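Local coordinates for DUF917 domain-containing protein (Chromobacterium violaceum, PDB 2O3I) that is of unknown function but belongs to the DUF917 (S-Me-THD-like) family, with an N-terminal and a C-terminal family domain, at residues A[263-269]-A[285-291]; A[301-305]-A[376-382]. The protein carries 2 engineered substitutions. All blocks are in the same frame, centred on the assembly; numbering follows the deposited sequence.

Followed from the N terminus, the chain enters the curled antiparallel sheet of the C-terminal half with strand 260-262, then turns a corner into 263-269, and contact 1 closes when 285-291 returns beside it, with 15 residues between. Contact 2 opens afterwards: strand 301-306 follows strand 292-297, and 70 residues separate 301-305 from 376-382, at the end of helix 367-379. The two contacts therefore stand in series, neither nested nor crossed. They illustrate two ways of building on one sheet, since contact 1 pairs neighbouring strands edge to edge, whereas contact 2 lays a helix end over a bulged strand. Their centres are 20 Å apart and they do not touch.

Contact 1. Residues A[263-269]-A[285-291]; sequences FGPATLA and VLEDGER
With CG anti to the backbone N (chi1 -174°), Phe-263 carries its ring across to 285-291, sliding past Leu-286 in the opposite direction; Phe-263 CE1 comes to 3.8 Å from Leu-286 CB. The far end of the ring reaches the turn after the strand, where Arg-291 O lies in the ring plane at its edge and Asp-288 CB approaches obliquely, 3.6 Å from Phe-263 CZ. Leu-286 CG turns beside its own N (chi1 -64°), which sets it alongside Leu-268, both pointing the same way, with Leu-268 CD2 3.5 Å from Leu-286 CG. Strands 266-268 and 283-287, consecutive in the chain, form an antiparallel hairpin with a long connection. Thr-267 and Glu-287 are a hydrogen-bonded pair, Thr-267 N to Glu-287 O at 3.3 Å and Glu-287 N to Thr-267 O at 3.1 Å; their side chains share the solvent-exposed face. Leu-268 and Leu-286 are the following non-hydrogen-bonded pair on the other face, and Ala-269 N bonds Val-285 O at 2.8 Å. A cis peptide precedes Pro-265, at the corner between Phe-263 and the strand. Ala-266 makes a backbone hydrogen bond with Ala-353 of strand 352-358 and Leu-268 touches that alanine's side chain, while Leu-286 reaches Val-355. On its other edge, strand 283-287 pairs with 292-297 through the turn 288-291, held by Asp-288 N bonding to Arg-291 O.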
loop_
_atom_site.group_PDB
_atom_site.type_symbol
_atom_site.label_atom_id
_atom_site.label_comp_id
_atom_site.label_asym_id
_atom_site.label_seq_id
_atom_site.Cartn_x
_atom_site.Cartn_y
_atom_site.Cartn_z
ATOM N N PHE A 263 -30.328 -28.087 2.034
ATOM C CA PHE A 263 -29.877 -29.397 2.478
ATOM C C PHE A 263 -30.058 -29.626 3.979
ATOM O O PHE A 263 -30.024 -28.683 4.775
ATOM C CB PHE A 263 -28.400 -29.536 2.083
ATOM C CG PHE A 263 -27.805 -30.889 2.341
ATOM C CD1 PHE A 263 -27.193 -31.178 3.557
ATOM C CD2 PHE A 263 -27.807 -31.861 1.342
ATOM C CE1 PHE A 263 -26.582 -32.417 3.771
ATOM C CE2 PHE A 263 -27.202 -33.100 1.545
ATOM C CZ PHE A 263 -26.588 -33.381 2.760
ATOM N N GLY A 264 -30.259 -30.887 4.350
ATOM C CA GLY A 264 -30.419 -31.249 5.748
ATOM C C GLY A 264 -31.801 -31.069 6.353
ATOM O O GLY A 264 -32.796 -31.041 5.629
ATOM N N PRO A 265 -31.898 -30.937 7.687
ATOM C CA PRO A 265 -30.799 -30.944 8.662
ATOM C C PRO A 265 -29.970 -32.226 8.665
ATOM O O PRO A 265 -30.509 -33.329 8.680
ATOM C CB PRO A 265 -31.516 -30.697 9.994
ATOM C CG PRO A 265 -32.890 -31.244 9.757
ATOM C CD PRO A 265 -33.195 -30.763 8.365
ATOM N N ALA A 266 -28.654 -32.061 8.645
ATOM C CA ALA A 266 -27.721 -33.180 8.633
ATOM C C ALA A 266 -26.619 -32.941 9.657
ATOM O O ALA A 266 -26.700 -32.013 10.459
ATOM C CB ALA A 266 -27.119 -33.332 7.246
ATOM N N THR A 267 -25.583 -33.769 9.629
ATOM C CA THR A 267 -24.492 -33.611 10.580
ATOM C C THR A 267 -23.257 -32.989 9.931
ATOM O O THR A 267 -22.807 -33.430 8.871
ATOM C CB THR A 267 -24.105 -34.967 11.217
ATOM O OG1 THR A 267 -23.348 -35.745 10.282
ATOM C CG2 THR A 267 -25.356 -35.743 11.599
ATOM N N LEU A 268 -22.725 -31.952 10.571
ATOM C CA LEU A 268 -21.538 -31.269 10.078
ATOM C C LEU A 268 -20.330 -32.167 10.264
ATOM O O LEU A 268 -20.017 -32.575 11.383
ATOM C CB LEU A 268 -21.299 -29.970 10.850
ATOM C CG LEU A 268 -22.231 -28.778 10.637
ATOM C CD1 LEU A 268 -21.972 -27.744 11.724
ATOM C CD2 LEU A 268 -22.005 -28.178 9.259
ATOM N N ALA A 269 -19.652 -32.477 9.168
ATOM C CA ALA A 269 -18.467 -33.316 9.235
ATOM C C ALA A 269 -17.297 -32.444 9.677
ATOM O O ALA A 269 -17.397 -31.216 9.681
ATOM C CB ALA A 269 -18.184 -33.936 7.872
ATOM N N VAL A 285 -18.410 -29.502 5.137
ATOM C CA VAL A 285 -19.167 -30.608 4.575
ATOM C C VAL A 285 -20.240 -31.104 5.532
ATOM O O VAL A 285 -20.046 -31.131 6.743
ATOM C CB VAL A 285 -18.219 -31.780 4.219
ATOM C CG1 VAL A 285 -18.981 -32.869 3.464
ATOM C CG2 VAL A 285 -17.044 -31.259 3.396
ATOM N N LEU A 286 -21.380 -31.482 4.969
ATOM C CA LEU A 286 -22.499 -31.999 5.741
ATOM C C LEU A 286 -22.954 -33.293 5.085
ATOM O O LEU A 286 -23.087 -33.360 3.861
ATOM C CB LEU A 286 -23.664 -31.006 5.751
ATOM C CG LEU A 286 -23.478 -29.635 6.404
ATOM C CD1 LEU A 286 -22.599 -28.749 5.533
ATOM C CD2 LEU A 286 -24.841 -28.993 6.603
ATOM N N GLU A 287 -23.187 -34.321 5.893
ATOM C CA GLU A 287 -23.636 -35.602 5.368
ATOM C C GLU A 287 -25.010 -35.984 5.902
ATOM O O GLU A 287 -25.309 -35.800 7.082
ATOM C CB GLU A 287 -22.610 -36.692 5.693
ATOM C CG GLU A 287 -21.301 -36.542 4.926
ATOM C CD GLU A 287 -20.393 -37.756 5.055
ATOM O OE1 GLU A 287 -19.905 -38.027 6.175
ATOM O OE2 GLU A 287 -20.171 -38.445 4.033
ATOM N N ASP A 288 -25.847 -36.512 5.015
ATOM C CA ASP A 288 -27.201 -36.919 5.365
ATOM C C ASP A 288 -27.421 -38.365 4.922
ATOM O O ASP A 288 -28.362 -38.666 4.187
ATOM C CB ASP A 288 -28.211 -35.988 4.681
ATOM C CG ASP A 288 -29.648 -36.300 5.055
ATOM O OD1 ASP A 288 -29.951 -36.351 6.266
ATOM O OD2 ASP A 288 -30.478 -36.487 4.137
ATOM N N GLY A 289 -26.539 -39.252 5.374
ATOM C CA GLY A 289 -26.640 -40.657 5.017
ATOM C C GLY A 289 -26.523 -40.864 3.520
ATOM O O GLY A 289 -27.531 -40.909 2.817
ATOM N N GLU A 290 -25.290 -40.995 3.037
ATOM C CA GLU A 290 -25.027 -41.182 1.611
ATOM C C GLU A 290 -25.646 -40.023 0.829
ATOM O O GLU A 290 -26.437 -40.215 -0.096
ATOM C CB GLU A 290 -25.597 -42.518 1.134
ATOM N N ARG A 291 -25.267 -38.815 1.230
ATOM C CA ARG A 291 -25.748 -37.579 0.627
ATOM C C ARG A 291 -24.869 -36.477 1.192
ATOM O O ARG A 291 -25.031 -36.079 2.343
ATOM C CB ARG A 291 -27.206 -37.340 1.016
ATOM C CG ARG A 291 -28.191 -37.657 -0.087
ATOM C CD ARG A 291 -28.498 -36.415 -0.905
ATOM N NE ARG A 291 -29.092 -36.743 -2.197
ATOM C CZ ARG A 291 -29.801 -35.894 -2.932
ATOM N NH1 ARG A 291 -30.016 -34.657 -2.500
ATOM N NH2 ARG A 291 -30.290 -36.278 -4.105
#

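Contact 2. Residues A[301-305]-A[376-382]; sequences SLLAW and ELAQLGY
A classic beta bulge and a Schellman motif face each other here: Leu-302 and Leu-303 bulge opposite Leu-296 so that both lean toward the helix end, which Gly-381 closes as the C-prime residue, with Tyr-382 N bonded to Leu-377 O. No hydrogen bond joins the two segments, and the interface is a cluster of leucine branches. Leu-377 CD2 rests against both bulge residues, 3.6 Å from Leu-303 CD1 and 4.0 Å from Leu-302 CB. Leu-380 crosses Leu-302 at about a right angle, bringing Leu-380 CD2 to 3.7 Å from Leu-302 CD1; the same methyl also meets Leu-303 CD1. The two branches of Leu-303 thus divide their work, for Leu-303 CD2 turns instead to Tyr-382 CB, at 3.6 Å. With CG anti to the backbone N (chi1 179°), the ring of Tyr-382 runs off roughly at right angles to that contact; Tyr-382 CD2 grazes Trp-305 CZ2 obliquely at 4.5 Å, and Tyr-382 OH bonds Pro-385 O. Strand 301-306 lies between 292-297 and 314-315 in the antiparallel sheet, and the C-terminal end of helix 367-379 covers its leucines, while Pro-312 in a loop touches both Trp-305 and Tyr-382.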
loop_
_atom_site.group_PDB
_atom_site.type_symbol
_atom_site.label_atom_id
_atom_site.label_comp_id
_atom_site.label_asym_id
_atom_site.label_seq_id
_atom_site.Cartn_x
_atom_site.Cartn_y
_atom_site.Cartn_z
ATOM N N SER A 301 -19.838 -17.626 2.466
ATOM C CA SER A 301 -20.171 -18.832 1.734
ATOM C C SER A 301 -20.633 -18.345 0.362
ATOM O O SER A 301 -21.430 -17.415 0.268
ATOM C CB SER A 301 -21.283 -19.593 2.452
ATOM O OG SER A 301 -20.815 -20.059 3.704
ATOM N N LEU A 302 -20.129 -18.971 -0.695
ATOM C CA LEU A 302 -20.459 -18.557 -2.051
ATOM C C LEU A 302 -21.157 -19.618 -2.904
ATOM O O LEU A 302 -21.899 -19.288 -3.830
ATOM C CB LEU A 302 -19.179 -18.087 -2.745
ATOM C CG LEU A 302 -18.481 -16.922 -2.037
ATOM C CD1 LEU A 302 -17.061 -16.771 -2.559
ATOM C CD2 LEU A 302 -19.280 -15.638 -2.247
ATOM N N LEU A 303 -20.909 -20.885 -2.601
ATOM C CA LEU A 303 -21.531 -21.974 -3.336
ATOM C C LEU A 303 -21.869 -23.151 -2.430
ATOM O O LEU A 303 -21.235 -23.359 -1.394
ATOM C CB LEU A 303 -20.611 -22.478 -4.446
ATOM C CG LEU A 303 -20.089 -21.514 -5.508
ATOM C CD1 LEU A 303 -18.839 -20.809 -5.002
ATOM C CD2 LEU A 303 -19.766 -22.308 -6.766
ATOM N N ALA A 304 -22.876 -23.913 -2.841
ATOM C CA ALA A 304 -23.311 -25.102 -2.123
ATOM C C ALA A 304 -23.437 -26.209 -3.169
ATOM O O ALA A 304 -24.192 -26.080 -4.138
ATOM C CB ALA A 304 -24.655 -24.855 -1.437
ATOM N N TRP A 305 -22.686 -27.288 -2.974
ATOM C CA TRP A 305 -22.693 -28.404 -3.911
ATOM C C TRP A 305 -23.209 -29.712 -3.340
ATOM O O TRP A 305 -22.819 -30.122 -2.247
ATOM C CB TRP A 305 -21.283 -28.675 -4.449
ATOM C CG TRP A 305 -20.785 -27.738 -5.509
ATOM C CD1 TRP A 305 -19.980 -26.644 -5.334
ATOM C CD2 TRP A 305 -21.024 -27.839 -6.918
ATOM N NE1 TRP A 305 -19.701 -26.063 -6.550
ATOM C CE2 TRP A 305 -20.330 -26.776 -7.538
ATOM C CE3 TRP A 305 -21.756 -28.728 -7.719
ATOM C CZ2 TRP A 305 -20.348 -26.577 -8.924
ATOM C CZ3 TRP A 305 -21.773 -28.531 -9.095
ATOM C CH2 TRP A 305 -21.072 -27.463 -9.683
ATOM N N GLU A 376 -16.122 -13.243 -9.225
ATOM C CA GLU A 376 -15.632 -13.858 -7.997
ATOM C C GLU A 376 -15.861 -15.364 -8.037
ATOM O O GLU A 376 -14.962 -16.150 -7.732
ATOM C CB GLU A 376 -16.337 -13.249 -6.783
ATOM C CG GLU A 376 -15.879 -13.815 -5.440
ATOM C CD GLU A 376 -14.524 -13.287 -4.997
ATOM O OE1 GLU A 376 -13.998 -13.782 -3.976
ATOM O OE2 GLU A 376 -13.986 -12.373 -5.663
ATOM N N LEU A 377 -17.068 -15.760 -8.424
ATOM C CA LEU A 377 -17.413 -17.171 -8.517
ATOM C C LEU A 377 -16.570 -17.878 -9.577
ATOM O O LEU A 377 -16.244 -19.055 -9.432
ATOM C CB LEU A 377 -18.894 -17.318 -8.855
ATOM C CG LEU A 377 -19.849 -16.774 -7.795
ATOM C CD1 LEU A 377 -21.199 -16.497 -8.429
ATOM C CD2 LEU A 377 -19.974 -17.763 -6.652
ATOM N N ALA A 378 -16.232 -17.156 -10.642
ATOM C CA ALA A 378 -15.422 -17.712 -11.721
ATOM C C ALA A 378 -14.073 -18.155 -11.157
ATOM O O ALA A 378 -13.548 -19.207 -11.517
ATOM C CB ALA A 378 -15.217 -16.667 -12.815
ATOM N N GLN A 379 -13.520 -17.341 -10.267
ATOM C CA GLN A 379 -12.240 -17.650 -9.648
ATOM C C GLN A 379 -12.368 -18.929 -8.828
ATOM O O GLN A 379 -11.390 -19.642 -8.624
ATOM C CB GLN A 379 -11.805 -16.495 -8.747
ATOM C CG GLN A 379 -11.659 -15.169 -9.476
ATOM C CD GLN A 379 -11.538 -13.989 -8.521
ATOM O OE1 GLN A 379 -11.324 -12.848 -8.947
ATOM N NE2 GLN A 379 -11.685 -14.258 -7.223
ATOM N N LEU A 380 -13.578 -19.211 -8.355
ATOM C CA LEU A 380 -13.823 -20.415 -7.573
ATOM C C LEU A 380 -14.302 -21.574 -8.445
ATOM O O LEU A 380 -14.884 -22.542 -7.946
ATOM C CB LEU A 380 -14.846 -20.148 -6.466
ATOM C CG LEU A 380 -14.334 -19.458 -5.199
ATOM C CD1 LEU A 380 -14.105 -17.974 -5.453
ATOM C CD2 LEU A 380 -15.356 -19.655 -4.092
ATOM N N GLY A 381 -14.076 -21.466 -9.750
ATOM C CA GLY A 381 -14.458 -22.540 -10.649
ATOM C C GLY A 381 -15.865 -22.593 -11.229
ATOM O O GLY A 381 -16.112 -23.397 -12.130
ATOM N N TYR A 382 -16.796 -21.783 -10.731
ATOM C CA TYR A 382 -18.146 -21.809 -11.290
ATOM C C TYR A 382 -18.284 -20.742 -12.358
ATOM O O TYR A 382 -18.189 -19.553 -12.071
ATOM C CB TYR A 382 -19.218 -21.585 -10.219
ATOM C CG TYR A 382 -20.622 -21.582 -10.791
ATOM C CD1 TYR A 382 -21.299 -20.386 -11.053
ATOM C CD2 TYR A 382 -21.253 -22.778 -11.126
ATOM C CE1 TYR A 382 -22.573 -20.392 -11.640
ATOM C CE2 TYR A 382 -22.513 -22.796 -11.708
ATOM C CZ TYR A 382 -23.170 -21.607 -11.963
ATOM O OH TYR A 382 -24.420 -21.646 -12.536
#